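Putative lipoate-protein ligase A subunit 2 (Thermoplasma acidophilum DSM 1728, PDB 3R07) is a putative ligase subunit of the bacterial lipoate protein ligase C-terminus family, built of a three-stranded antiparallel sheet and three helices. Local coordinates at residues B[17-22]-B[33-38]; B[10-15]-B[81-86]; B[4-9]-B[23-28]; B[60-65]-B[86-91]; B[39-44]-B[72-77]. One frame throughout, in Å; residues are numbered along the deposited sequence.

Set side by side, the five contacts illustrate how chemistry follows place in a small alpha/beta fold. Contacts 1 and 3 both use strand 18-26, pairing it with strand 29-36 on one flank and strand 5-13 on the other; backbone bonds dominate both, but contact 1 is partly buried and meets a second protein chain, whereas contact 3 lies at the surface. Contacts 2 and 4 share helix 83-88: the first joins it to strand 5-13 by an indole at the surface, the second to helix 62-70 by aliphatic packing with an arginine alongside. Contact 5, buried and about 27 Å from contact 3 between centres, pairs two loops through a single bridge.

Contact 1: residues B[17-22]-B[33-38]; sequences GLIRVT and IHISGD
Arg20 O is gripped by two groups of the facing strand: Ser36 N donates to Arg20 O at 2.9 Å, and Ile35 CA adds a weaker C-H contact, 3.5 Å from Arg20 O. Ser36 O returns the favour to Arg20 N, and the same two-way exchange links Thr22 with His34 and Leu18 with Asp38, giving six backbone bonds in the antiparallel pairing, the Leu18-Asp38 pair continuing it past Gly37. The side chains sort by face. On one, Ser36 OG sits between its backbone N and carbonyl carbon (chi1 65°), which brings it alongside Arg20 CB at 3.6 Å. The arginine runs extended from CG to NE, and Leu18 CD2 lies 3.3 Å above the plane of its guanidinium, toward the rim. NE forms a salt bridge with an acidic side chain of the other protein chain, and Ser36 OG is hydrogen-bonded to an acidic side chain there, while Asn11 of this chain takes NH1. On the opposite face, Ile19 CG2 and Ile35 CG2 lie side by side, 3.8 Å apart. Val21 CG1 meets Ile33 CD1 at 4.2 Å; helices 83-88 and 46-54 cover these groups. At Gly37, whose backbone angles would jam a CB against the preceding carbonyl, the chain turns a corner. The chemistry implies a two-sided hairpin, one face apolar and covered by its own helices, the other mostly polar and turned to the other protein chain.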
# COMPACT_ATOMS: atom_id res chain seq x y z
N GLY B 17 6.48 -1.68 9.68
CA GLY B 17 5.26 -0.93 9.95
C GLY B 17 5.20 -0.11 11.22
O GLY B 17 6.15 -0.05 12.01
N LEU B 18 4.05 0.53 11.41
CA LEU B 18 3.85 1.48 12.48
C LEU B 18 2.41 1.32 12.92
O LEU B 18 1.50 1.56 12.15
CB LEU B 18 4.15 2.90 11.99
CG LEU B 18 4.23 4.06 12.99
CD1 LEU B 18 5.58 4.17 13.72
CD2 LEU B 18 3.92 5.40 12.32
N ILE B 19 2.20 0.87 14.15
CA ILE B 19 0.85 0.80 14.71
C ILE B 19 0.54 2.06 15.53
O ILE B 19 1.30 2.42 16.42
CB ILE B 19 0.67 -0.46 15.58
CG1 ILE B 19 1.35 -1.66 14.91
CG2 ILE B 19 -0.83 -0.69 15.85
CD1 ILE B 19 1.06 -3.00 15.55
N ARG B 20 -0.54 2.76 15.18
CA ARG B 20 -1.01 3.89 15.99
C ARG B 20 -2.25 3.44 16.69
O ARG B 20 -3.12 2.81 16.08
CB ARG B 20 -1.37 5.10 15.15
CG ARG B 20 -0.38 5.50 14.10
CD ARG B 20 -0.74 6.84 13.56
NE ARG B 20 0.13 7.25 12.47
CZ ARG B 20 1.33 7.83 12.62
NH1 ARG B 20 1.82 8.06 13.83
NH2 ARG B 20 2.04 8.17 11.55
N VAL B 21 -2.34 3.75 17.98
CA VAL B 21 -3.52 3.41 18.77
C VAL B 21 -4.07 4.64 19.46
O VAL B 21 -3.29 5.47 19.91
CB VAL B 21 -3.20 2.34 19.85
CG1 VAL B 21 -4.45 2.01 20.57
CG2 VAL B 21 -2.66 1.08 19.24
N THR B 22 -5.39 4.77 19.54
CA THR B 22 -6.02 5.74 20.45
C THR B 22 -7.01 5.03 21.39
O THR B 22 -7.99 4.43 20.93
CB THR B 22 -6.73 6.91 19.71
OG1 THR B 22 -5.75 7.83 19.23
CG2 THR B 22 -7.69 7.68 20.66
N ILE B 33 -11.71 2.45 21.21
CA ILE B 33 -10.39 2.18 20.66
C ILE B 33 -10.40 2.37 19.14
O ILE B 33 -11.38 2.09 18.45
CB ILE B 33 -9.80 0.79 21.15
CG1 ILE B 33 -8.41 0.53 20.55
CG2 ILE B 33 -10.79 -0.36 20.92
CD1 ILE B 33 -7.69 -0.65 21.13
N HIS B 34 -9.29 2.90 18.64
CA HIS B 34 -9.12 3.08 17.23
C HIS B 34 -7.71 2.67 16.92
O HIS B 34 -6.77 3.18 17.53
CB HIS B 34 -9.45 4.52 16.82
CG HIS B 34 -8.86 4.94 15.51
ND1 HIS B 34 -9.26 4.40 14.30
CD2 HIS B 34 -7.90 5.85 15.21
CE1 HIS B 34 -8.56 4.95 13.32
NE2 HIS B 34 -7.73 5.84 13.85
N ILE B 35 -7.55 1.68 16.05
CA ILE B 35 -6.24 1.22 15.62
C ILE B 35 -6.01 1.61 14.15
O ILE B 35 -6.87 1.42 13.29
CB ILE B 35 -6.07 -0.29 15.78
CG1 ILE B 35 -6.49 -0.72 17.19
CG2 ILE B 35 -4.64 -0.68 15.51
CD1 ILE B 35 -6.62 -2.22 17.38
N SER B 36 -4.83 2.17 13.86
CA SER B 36 -4.56 2.61 12.52
C SER B 36 -3.09 2.45 12.21
O SER B 36 -2.34 1.95 13.03
CB SER B 36 -5.02 4.05 12.30
OG SER B 36 -4.30 4.96 13.11
N GLY B 37 -2.70 2.84 11.00
CA GLY B 37 -1.30 2.90 10.63
C GLY B 37 -0.89 2.05 9.46
O GLY B 37 -1.72 1.63 8.65
N ASP B 38 0.40 1.78 9.41
CA ASP B 38 1.08 1.25 8.24
C ASP B 38 1.34 -0.24 8.50
O ASP B 38 2.28 -0.63 9.21
CB ASP B 38 2.34 2.09 8.03
CG ASP B 38 3.36 1.45 7.13
OD1 ASP B 38 3.13 0.35 6.55
OD2 ASP B 38 4.45 2.06 7.01

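Contact 2: residues B[10-15]-B[81-86]; sequences KNWKAK and PEDFIQ
Trp12 lays one face of its indole over Gln86, whose CB stands 3.7 Å from the centroid of the five-membered ring and only 16° off the ring normal, a CH-pi contact. Gln86 CG continues along the benzo side, 3.9 Å from Trp12 CZ2, before the bend at chi2 (-39°) carries the amide away. At the ring edge the chemistry changes. Trp12 NE1 donates to Asp83 OD1 over 2.8 Å, meeting the oxygen's anti lone pair close to the ring plane; this bond at the edge and Gln86 over the face together restrict the turning of the indole. The carboxylate has a second hold, since Asp83 OD2 accepts from the backbone N of Glu80, and Ala14 CB closes in on OD1 at 3.4 Å. Two residues back along the strand, Lys10 passes beside Gln86 O to hydrogen-bond Arg89 O through NZ. The pattern, face for the helix and N-H for its first turn, exemplifies helix-on-sheet packing in an alpha/beta fold, here helix 83-88 against strand 5-13.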
# COMPACT_ATOMS: atom_id res chain seq x y z
N LYS B 10 -0.70 6.63 20.88
CA LYS B 10 0.58 5.96 20.95
C LYS B 10 1.00 5.44 19.57
O LYS B 10 0.19 4.88 18.85
CB LYS B 10 0.41 4.81 21.92
CG LYS B 10 1.47 4.69 22.95
CD LYS B 10 1.27 3.39 23.69
CE LYS B 10 2.53 2.57 23.60
NZ LYS B 10 3.36 2.86 24.76
N ASN B 11 2.26 5.66 19.20
CA ASN B 11 2.85 5.04 18.00
C ASN B 11 3.71 3.87 18.41
O ASN B 11 4.18 3.81 19.54
CB ASN B 11 3.75 6.02 17.26
CG ASN B 11 3.10 7.35 17.02
OD1 ASN B 11 1.92 7.44 16.66
ND2 ASN B 11 3.85 8.41 17.23
N TRP B 12 3.92 2.93 17.51
CA TRP B 12 4.85 1.84 17.77
C TRP B 12 5.48 1.30 16.49
O TRP B 12 4.78 0.77 15.65
CB TRP B 12 4.16 0.71 18.54
CG TRP B 12 5.08 -0.48 18.70
CD1 TRP B 12 4.90 -1.73 18.17
CD2 TRP B 12 6.34 -0.51 19.40
NE1 TRP B 12 5.95 -2.54 18.51
CE2 TRP B 12 6.85 -1.82 19.26
CE3 TRP B 12 7.08 0.44 20.13
CZ2 TRP B 12 8.09 -2.22 19.84
CZ3 TRP B 12 8.29 0.05 20.71
CH2 TRP B 12 8.79 -1.27 20.56
N LYS B 13 6.81 1.46 16.35
CA LYS B 13 7.56 0.84 15.25
C LYS B 13 7.63 -0.66 15.47
O LYS B 13 8.08 -1.12 16.51
CB LYS B 13 8.98 1.40 15.13
CG LYS B 13 9.16 2.62 14.17
CD LYS B 13 8.85 2.29 12.68
CE LYS B 13 9.89 1.34 12.05
NZ LYS B 13 9.28 0.37 11.09
N ALA B 14 7.12 -1.42 14.51
CA ALA B 14 7.32 -2.86 14.47
C ALA B 14 8.47 -3.12 13.48
O ALA B 14 9.10 -2.16 13.00
CB ALA B 14 6.04 -3.56 14.04
N LYS B 15 8.75 -4.39 13.16
CA LYS B 15 9.83 -4.69 12.22
C LYS B 15 9.48 -4.20 10.82
O LYS B 15 10.29 -3.54 10.17
CB LYS B 15 10.26 -6.17 12.24
CG LYS B 15 11.79 -6.36 12.11
CD LYS B 15 12.18 -7.79 11.67
CE LYS B 15 13.71 -7.94 11.49
NZ LYS B 15 14.07 -8.95 10.43
N PRO B 81 2.35 -10.66 17.06
CA PRO B 81 1.31 -10.36 18.07
C PRO B 81 1.80 -9.55 19.29
O PRO B 81 1.01 -8.86 19.92
CB PRO B 81 0.82 -11.75 18.50
CG PRO B 81 1.97 -12.66 18.21
CD PRO B 81 2.60 -12.11 16.95
N GLU B 82 3.09 -9.63 19.61
CA GLU B 82 3.62 -8.86 20.72
C GLU B 82 3.89 -7.40 20.31
O GLU B 82 4.31 -6.59 21.14
CB GLU B 82 4.83 -9.56 21.40
CG GLU B 82 6.12 -9.77 20.55
CD GLU B 82 6.11 -11.04 19.65
OE1 GLU B 82 5.15 -11.84 19.70
OE2 GLU B 82 7.08 -11.22 18.88
N ASP B 83 3.64 -7.07 19.04
CA ASP B 83 3.70 -5.68 18.56
C ASP B 83 2.42 -4.89 18.88
O ASP B 83 2.49 -3.70 19.19
CB ASP B 83 3.96 -5.64 17.05
CG ASP B 83 5.43 -5.79 16.69
OD1 ASP B 83 6.25 -4.94 17.13
OD2 ASP B 83 5.77 -6.74 15.95
N PHE B 84 1.27 -5.54 18.78
CA PHE B 84 0.00 -4.94 19.22
C PHE B 84 -0.10 -4.85 20.75
O PHE B 84 -0.96 -4.15 21.28
CB PHE B 84 -1.18 -5.72 18.66
CG PHE B 84 -1.38 -5.54 17.19
CD1 PHE B 84 -2.08 -4.44 16.70
CD2 PHE B 84 -0.87 -6.46 16.29
CE1 PHE B 84 -2.27 -4.26 15.33
CE2 PHE B 84 -1.06 -6.29 14.92
CZ PHE B 84 -1.75 -5.19 14.43
N ILE B 85 0.78 -5.58 21.44
CA ILE B 85 0.93 -5.48 22.89
C ILE B 85 1.69 -4.20 23.25
O ILE B 85 1.20 -3.41 24.04
CB ILE B 85 1.58 -6.78 23.47
CG1 ILE B 85 0.47 -7.81 23.73
CG2 ILE B 85 2.40 -6.51 24.75
CD1 ILE B 85 0.77 -9.18 23.17
N GLN B 86 2.87 -3.99 22.65
CA GLN B 86 3.61 -2.75 22.88
C GLN B 86 2.80 -1.51 22.48
O GLN B 86 2.83 -0.50 23.18
CB GLN B 86 4.97 -2.76 22.17
CG GLN B 86 6.04 -3.71 22.76
CD GLN B 86 6.03 -3.76 24.29
OE1 GLN B 86 5.75 -4.81 24.88
NE2 GLN B 86 6.33 -2.64 24.93

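Contact 3: residues B[4-9]-B[23-28]; sequences MHMMYS and LDLDGN
Leu23 and Tyr8 face each other as a hydrogen-bonded pair in the antiparallel beta hairpin of strands 5-13 and 18-26, and the leucine shows how an aliphatic chain can pave a ring. Its CB lies over the tyrosine face, 4.2 Å from the centroid, in a CH-pi contact. CG moves out toward the hydroxyl end of Tyr8, CD1 settles on Tyr8 CZ at 3.4 Å, and CD2 comes within 3.9 Å of Tyr8 OH. Tyr8 holds its ring between the backbone N and carbonyl carbon (chi1 64°), leaning it over the neighbouring strand. Leu25 CD1 then meets the ring at its edge, 3.9 Å from Tyr8 CE2, and also touches Met6 CG. The hydroxyl makes a weak hydrogen bond to Leu88 O, linking this face to helix 83-88. On the opposite face of the sheet, Asp24 runs alongside Met7, its OD1 3.5 Å from Met7 CG; the His5 ring approaches the same carboxylate obliquely, the two planes 73° apart. Backbone exchange holds Met6 to Leu25 as well as Tyr8 to Leu23. Just past the end of strand 18-26, Gly27 N donates to Met4 O at 2.7 Å.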
# COMPACT_ATOMS: atom_id res chain seq x y z
N MET B 4 -10.46 7.01 36.99
CA MET B 4 -10.39 8.26 36.17
C MET B 4 -10.92 8.05 34.77
O MET B 4 -11.19 6.92 34.35
CB MET B 4 -8.95 8.72 36.02
CG MET B 4 -8.04 8.44 37.16
SD MET B 4 -6.40 8.16 36.46
CE MET B 4 -5.87 9.78 35.91
N HIS B 5 -11.05 9.17 34.04
CA HIS B 5 -11.27 9.18 32.61
C HIS B 5 -9.92 9.51 31.99
O HIS B 5 -9.23 10.44 32.42
CB HIS B 5 -12.35 10.20 32.22
CG HIS B 5 -12.67 10.24 30.75
ND1 HIS B 5 -13.43 9.27 30.12
CD2 HIS B 5 -12.33 11.13 29.78
CE1 HIS B 5 -13.54 9.57 28.83
NE2 HIS B 5 -12.88 10.69 28.60
N MET B 6 -9.52 8.72 31.00
CA MET B 6 -8.20 8.85 30.40
C MET B 6 -8.23 8.51 28.92
O MET B 6 -8.89 7.57 28.49
CB MET B 6 -7.20 7.97 31.15
CG MET B 6 -6.10 7.39 30.29
SD MET B 6 -4.47 7.59 31.01
CE MET B 6 -4.53 6.48 32.43
N MET B 7 -7.52 9.30 28.13
CA MET B 7 -7.43 9.10 26.68
C MET B 7 -6.03 9.29 26.21
O MET B 7 -5.46 10.34 26.41
CB MET B 7 -8.29 10.11 25.94
CG MET B 7 -9.70 9.66 25.70
SD MET B 7 -10.63 11.04 25.04
CE MET B 7 -10.62 12.14 26.47
N TYR B 8 -5.49 8.28 25.55
CA TYR B 8 -4.16 8.47 24.97
C TYR B 8 -3.98 8.06 23.51
O TYR B 8 -4.87 7.49 22.87
CB TYR B 8 -3.09 7.85 25.87
CG TYR B 8 -3.17 6.36 26.02
CD1 TYR B 8 -2.40 5.53 25.23
CD2 TYR B 8 -4.01 5.78 26.96
CE1 TYR B 8 -2.43 4.16 25.36
CE2 TYR B 8 -4.07 4.40 27.10
CZ TYR B 8 -3.27 3.60 26.29
OH TYR B 8 -3.31 2.24 26.40
N SER B 9 -2.80 8.39 23.00
CA SER B 9 -2.42 8.13 21.63
C SER B 9 -0.99 7.68 21.63
O SER B 9 -0.15 8.30 22.28
CB SER B 9 -2.57 9.39 20.81
OG SER B 9 -3.93 9.54 20.48
N LEU B 23 -6.74 5.10 22.70
CA LEU B 23 -7.63 4.48 23.69
C LEU B 23 -8.34 5.49 24.54
O LEU B 23 -7.77 6.48 24.97
CB LEU B 23 -6.88 3.53 24.61
CG LEU B 23 -6.51 2.17 24.05
CD1 LEU B 23 -5.05 2.21 23.76
CD2 LEU B 23 -6.81 1.09 25.07
N ASP B 24 -9.61 5.20 24.79
CA ASP B 24 -10.49 5.99 25.64
C ASP B 24 -10.78 5.13 26.88
O ASP B 24 -11.44 4.10 26.77
CB ASP B 24 -11.76 6.24 24.85
CG ASP B 24 -12.58 7.36 25.39
OD1 ASP B 24 -12.47 7.71 26.60
OD2 ASP B 24 -13.38 7.89 24.59
N LEU B 25 -10.25 5.52 28.04
CA LEU B 25 -10.35 4.67 29.24
C LEU B 25 -11.27 5.23 30.33
O LEU B 25 -11.10 6.35 30.81
CB LEU B 25 -8.97 4.41 29.86
CG LEU B 25 -7.79 3.90 29.05
CD1 LEU B 25 -6.60 3.70 29.97
CD2 LEU B 25 -8.15 2.59 28.33
N ASP B 26 -12.25 4.42 30.72
CA ASP B 26 -13.12 4.73 31.84
C ASP B 26 -12.69 3.82 32.99
O ASP B 26 -13.03 2.64 33.04
CB ASP B 26 -14.58 4.51 31.46
CG ASP B 26 -15.54 4.69 32.64
OD1 ASP B 26 -15.09 4.50 33.80
OD2 ASP B 26 -16.73 5.01 32.40
N GLY B 27 -11.92 4.37 33.92
CA GLY B 27 -11.36 3.56 34.98
C GLY B 27 -10.40 2.52 34.41
O GLY B 27 -9.34 2.87 33.89
N ASN B 28 -10.80 1.25 34.51
CA ASN B 28 -9.93 0.14 34.12
C ASN B 28 -10.42 -0.45 32.78
O ASN B 28 -9.88 -1.43 32.25
CB ASN B 28 -9.93 -0.92 35.26
CG ASN B 28 -8.57 -1.64 35.42
OD1 ASN B 28 -7.50 -1.02 35.47
ND2 ASN B 28 -8.63 -2.97 35.52

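Contact 4: residues B[60-65]-B[86-91]; sequences EKINDI and QALRVI
Ile62 and Leu88 form the first shell, crossing at a slant with Ile62 CG2 and Leu88 CD2 4.0 Å apart. This is helix-to-helix packing, helix 62-70 against helix 83-88, on the helical layer of an alpha/beta fold. The longer branch of the isoleucine reaches both side chain and backbone: Ile62 CD1 lies 4.1 Å from Leu88 CG and 3.9 Å from Leu88 O. Beside this apolar patch comes Arg89. Bends at chi2 (-69°) and chi3 (147°) fold its chain back toward helix 62-70, bringing NH2 to 3.0 Å from Asn63 OD1. The amide and guanidinium planes are only 14° apart, yet the angle is too poor for a hydrogen bond, and the pair is better read as a polar approach. One shell farther out, Leu54 of helix 46-54 touches both Ile62 and Leu88, tying three helices together. Val21 and Leu23 of strand 18-26 also touch Leu88, so the leucine is wedged between helices and sheet. Looser contacts surround the guanidinium: Arg89 NH2 is 4.1 Å from Ile62 CB and 4.0 Å from Glu60 O.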
# COMPACT_ATOMS: atom_id res chain seq x y z
N GLU B 60 -6.48 -4.89 31.63
CA GLU B 60 -5.71 -5.98 32.26
C GLU B 60 -5.67 -7.19 31.33
O GLU B 60 -4.59 -7.74 31.08
CB GLU B 60 -6.31 -6.37 33.63
CG GLU B 60 -6.05 -5.34 34.76
CD GLU B 60 -6.14 -5.95 36.17
OE1 GLU B 60 -6.58 -7.12 36.31
OE2 GLU B 60 -5.75 -5.26 37.15
N LYS B 61 -6.83 -7.56 30.80
CA LYS B 61 -6.97 -8.73 29.93
C LYS B 61 -6.92 -8.37 28.44
O LYS B 61 -7.79 -8.75 27.65
CB LYS B 61 -8.24 -9.51 30.31
CG LYS B 61 -8.17 -10.05 31.74
CD LYS B 61 -9.12 -11.22 31.98
CE LYS B 61 -8.83 -11.88 33.33
NZ LYS B 61 -9.34 -13.29 33.34
N ILE B 62 -5.87 -7.64 28.07
CA ILE B 62 -5.60 -7.23 26.70
C ILE B 62 -4.95 -8.38 25.91
O ILE B 62 -5.41 -8.72 24.81
CB ILE B 62 -4.72 -5.94 26.68
CG1 ILE B 62 -5.59 -4.69 26.73
CG2 ILE B 62 -3.77 -5.89 25.46
CD1 ILE B 62 -4.80 -3.37 26.67
N ASN B 63 -3.90 -8.96 26.48
CA ASN B 63 -3.14 -10.06 25.85
C ASN B 63 -4.05 -11.23 25.55
O ASN B 63 -3.96 -11.83 24.49
CB ASN B 63 -1.98 -10.50 26.74
CG ASN B 63 -0.98 -9.38 27.00
OD1 ASN B 63 -1.31 -8.20 26.93
ND2 ASN B 63 0.26 -9.76 27.29
N ASP B 64 -4.94 -11.54 26.49
CA ASP B 64 -5.97 -12.56 26.26
C ASP B 64 -6.66 -12.33 24.92
O ASP B 64 -6.84 -13.27 24.15
CB ASP B 64 -7.03 -12.56 27.38
CG ASP B 64 -6.46 -12.96 28.75
OD1 ASP B 64 -5.21 -13.06 28.89
OD2 ASP B 64 -7.28 -13.17 29.68
N ILE B 65 -7.02 -11.08 24.67
CA ILE B 65 -7.75 -10.65 23.47
C ILE B 65 -6.85 -10.71 22.22
O ILE B 65 -7.30 -11.15 21.16
CB ILE B 65 -8.36 -9.22 23.68
CG1 ILE B 65 -9.26 -9.16 24.92
CG2 ILE B 65 -9.07 -8.71 22.42
CD1 ILE B 65 -10.70 -9.65 24.72
N GLN B 86 2.87 -3.99 22.65
CA GLN B 86 3.61 -2.75 22.88
C GLN B 86 2.80 -1.51 22.48
O GLN B 86 2.83 -0.50 23.18
CB GLN B 86 4.97 -2.76 22.17
CG GLN B 86 6.04 -3.71 22.76
CD GLN B 86 6.03 -3.76 24.29
OE1 GLN B 86 5.75 -4.81 24.88
NE2 GLN B 86 6.33 -2.64 24.93
N ALA B 87 2.08 -1.60 21.36
CA ALA B 87 1.26 -0.50 20.84
C ALA B 87 0.16 -0.08 21.81
O ALA B 87 -0.06 1.10 22.06
CB ALA B 87 0.65 -0.89 19.51
N LEU B 88 -0.51 -1.09 22.34
CA LEU B 88 -1.68 -0.95 23.18
C LEU B 88 -1.39 -0.79 24.68
O LEU B 88 -2.33 -0.66 25.47
CB LEU B 88 -2.50 -2.22 23.00
CG LEU B 88 -4.00 -2.18 22.83
CD1 LEU B 88 -4.38 -1.12 21.83
CD2 LEU B 88 -4.40 -3.53 22.31
N ARG B 89 -0.11 -0.81 25.07
CA ARG B 89 0.27 -0.75 26.49
C ARG B 89 0.64 0.64 26.93
O ARG B 89 1.48 1.29 26.31
CB ARG B 89 1.44 -1.68 26.83
CG ARG B 89 1.02 -3.04 27.34
CD ARG B 89 0.36 -2.99 28.74
NE ARG B 89 -0.67 -4.02 28.87
CZ ARG B 89 -0.45 -5.33 29.08
NH1 ARG B 89 0.80 -5.80 29.20
NH2 ARG B 89 -1.48 -6.17 29.16
N VAL B 90 0.01 1.07 28.02
CA VAL B 90 0.25 2.38 28.60
C VAL B 90 1.40 2.32 29.63
O VAL B 90 2.48 2.88 29.41
CB VAL B 90 -1.06 3.03 29.17
CG1 VAL B 90 -1.83 2.06 30.12
CG2 VAL B 90 -0.78 4.38 29.84
N ILE B 91 1.16 1.61 30.74
CA ILE B 91 2.12 1.56 31.86
C ILE B 91 3.17 0.46 31.67
O ILE B 91 3.54 0.14 30.53
CB ILE B 91 1.40 1.41 33.25
CG1 ILE B 91 0.38 0.26 33.22
CG2 ILE B 91 0.76 2.74 33.67
CD1 ILE B 91 0.23 -0.48 34.53

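Contact 5: residues B[39-44]-B[72-77]; sequences FFMFPE and QGVITP
Met41 sends CG anti to the backbone N (chi1 -179°), a choice that sets it 3.9 Å from Val74 CG1; a bend at chi3 (-75°) then turns CE back alongside Thr76 OG1. The two segments are loops joined by a single antiparallel bridge, a local pairing outside the three-stranded sheet. Its hydrogen-bonded pair is Phe42 with Ile75: Ile75 N donates to Phe42 O at 2.9 Å and nearly straight (173°), and Phe42 N answers to Ile75 O at 3.0 Å. Flanking CA-H groups thicken this core, that of Met41 leaning on Ile75 O and that of Thr76 on Phe40 O. The latter carbonyl also receives Thr76 CG2 at 3.4 Å, placing a methyl against a polar atom. Immediately after the bridge, a cis peptide bond leads from Phe42 into Pro43. Phe84 of helix 83-88 packs on both Met41 and Thr76, so the bridge is tied to the protein's interior, while the 39-44 loop also faces the other protein chain, where the ring of Phe39 stacks on an aromatic side chain. At the far end Pro77 CD touches two aromatic residues, lying 4.2 Å from Phe40 CB and, at the ring edge, 4.4 Å from Phe42 CE2.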
# COMPACT_ATOMS: atom_id res chain seq x y z
N PHE B 39 0.47 -1.08 7.96
CA PHE B 39 0.64 -2.51 8.08
C PHE B 39 -0.31 -3.24 7.14
O PHE B 39 -1.16 -2.64 6.45
CB PHE B 39 0.44 -2.98 9.53
CG PHE B 39 -0.87 -2.54 10.16
CD1 PHE B 39 -1.99 -3.34 10.09
CD2 PHE B 39 -0.96 -1.33 10.84
CE1 PHE B 39 -3.19 -2.93 10.67
CE2 PHE B 39 -2.15 -0.93 11.42
CZ PHE B 39 -3.27 -1.73 11.33
N PHE B 40 -0.14 -4.56 7.11
CA PHE B 40 -0.99 -5.44 6.35
C PHE B 40 -1.66 -6.40 7.30
O PHE B 40 -1.09 -6.80 8.30
CB PHE B 40 -0.15 -6.20 5.35
CG PHE B 40 0.54 -5.33 4.37
CD1 PHE B 40 -0.11 -4.90 3.21
CD2 PHE B 40 1.84 -4.91 4.60
CE1 PHE B 40 0.53 -4.10 2.30
CE2 PHE B 40 2.49 -4.09 3.68
CZ PHE B 40 1.84 -3.70 2.52
N MET B 41 -2.89 -6.77 6.96
CA MET B 41 -3.70 -7.60 7.79
C MET B 41 -4.75 -8.20 6.90
O MET B 41 -5.54 -7.48 6.27
CB MET B 41 -4.36 -6.76 8.88
CG MET B 41 -5.24 -7.56 9.83
SD MET B 41 -5.89 -6.53 11.16
CE MET B 41 -4.49 -6.28 12.25
N PHE B 42 -4.75 -9.54 6.86
CA PHE B 42 -5.77 -10.30 6.14
C PHE B 42 -6.42 -11.29 7.09
O PHE B 42 -5.72 -11.97 7.86
CB PHE B 42 -5.17 -11.02 4.93
CG PHE B 42 -4.22 -10.16 4.14
CD1 PHE B 42 -4.67 -9.44 3.03
CD2 PHE B 42 -2.88 -10.07 4.50
CE1 PHE B 42 -3.80 -8.64 2.30
CE2 PHE B 42 -1.99 -9.27 3.75
CZ PHE B 42 -2.46 -8.55 2.67
N PRO B 43 -7.76 -11.37 7.06
CA PRO B 43 -8.59 -10.50 6.23
C PRO B 43 -8.44 -9.02 6.62
O PRO B 43 -7.97 -8.73 7.71
CB PRO B 43 -10.02 -11.02 6.46
CG PRO B 43 -9.85 -12.39 7.00
CD PRO B 43 -8.57 -12.34 7.81
N GLU B 44 -8.83 -8.10 5.75
CA GLU B 44 -8.58 -6.69 5.99
C GLU B 44 -9.53 -6.16 7.08
O GLU B 44 -9.14 -5.33 7.90
CB GLU B 44 -8.67 -5.86 4.69
CG GLU B 44 -7.62 -6.21 3.61
CD GLU B 44 -8.02 -7.42 2.69
OE1 GLU B 44 -8.93 -8.22 3.05
OE2 GLU B 44 -7.43 -7.57 1.60
N GLN B 72 -7.71 -17.09 15.71
CA GLN B 72 -8.76 -17.23 14.70
C GLN B 72 -8.16 -17.19 13.30
O GLN B 72 -8.89 -17.22 12.31
CB GLN B 72 -9.86 -16.17 14.84
CG GLN B 72 -10.82 -16.43 15.99
CD GLN B 72 -11.36 -15.14 16.58
OE1 GLN B 72 -12.41 -14.63 16.15
NE2 GLN B 72 -10.66 -14.60 17.57
N GLY B 73 -6.83 -17.13 13.24
CA GLY B 73 -6.06 -17.22 12.00
C GLY B 73 -5.99 -15.92 11.21
O GLY B 73 -6.55 -15.83 10.12
N VAL B 74 -5.30 -14.92 11.76
CA VAL B 74 -5.14 -13.63 11.11
C VAL B 74 -3.67 -13.48 10.67
O VAL B 74 -2.76 -13.81 11.42
CB VAL B 74 -5.63 -12.46 12.03
CG1 VAL B 74 -5.28 -11.09 11.46
CG2 VAL B 74 -7.15 -12.54 12.23
N ILE B 75 -3.46 -13.01 9.44
CA ILE B 75 -2.10 -12.89 8.89
C ILE B 75 -1.66 -11.42 8.87
O ILE B 75 -2.29 -10.57 8.24
CB ILE B 75 -1.98 -13.53 7.47
CG1 ILE B 75 -2.63 -14.92 7.43
CG2 ILE B 75 -0.52 -13.61 7.03
CD1 ILE B 75 -4.05 -14.94 6.80
N THR B 76 -0.55 -11.13 9.55
CA THR B 76 -0.15 -9.76 9.78
C THR B 76 1.33 -9.59 9.50
O THR B 76 2.10 -9.30 10.41
CB THR B 76 -0.52 -9.31 11.22
OG1 THR B 76 -1.93 -9.47 11.44
CG2 THR B 76 -0.18 -7.88 11.44
N PRO B 77 1.74 -9.77 8.23
CA PRO B 77 3.13 -9.86 7.78
C PRO B 77 4.06 -8.84 8.37
O PRO B 77 3.80 -7.65 8.26
CB PRO B 77 3.01 -9.63 6.27
CG PRO B 77 1.72 -10.24 5.94
CD PRO B 77 0.81 -9.89 7.09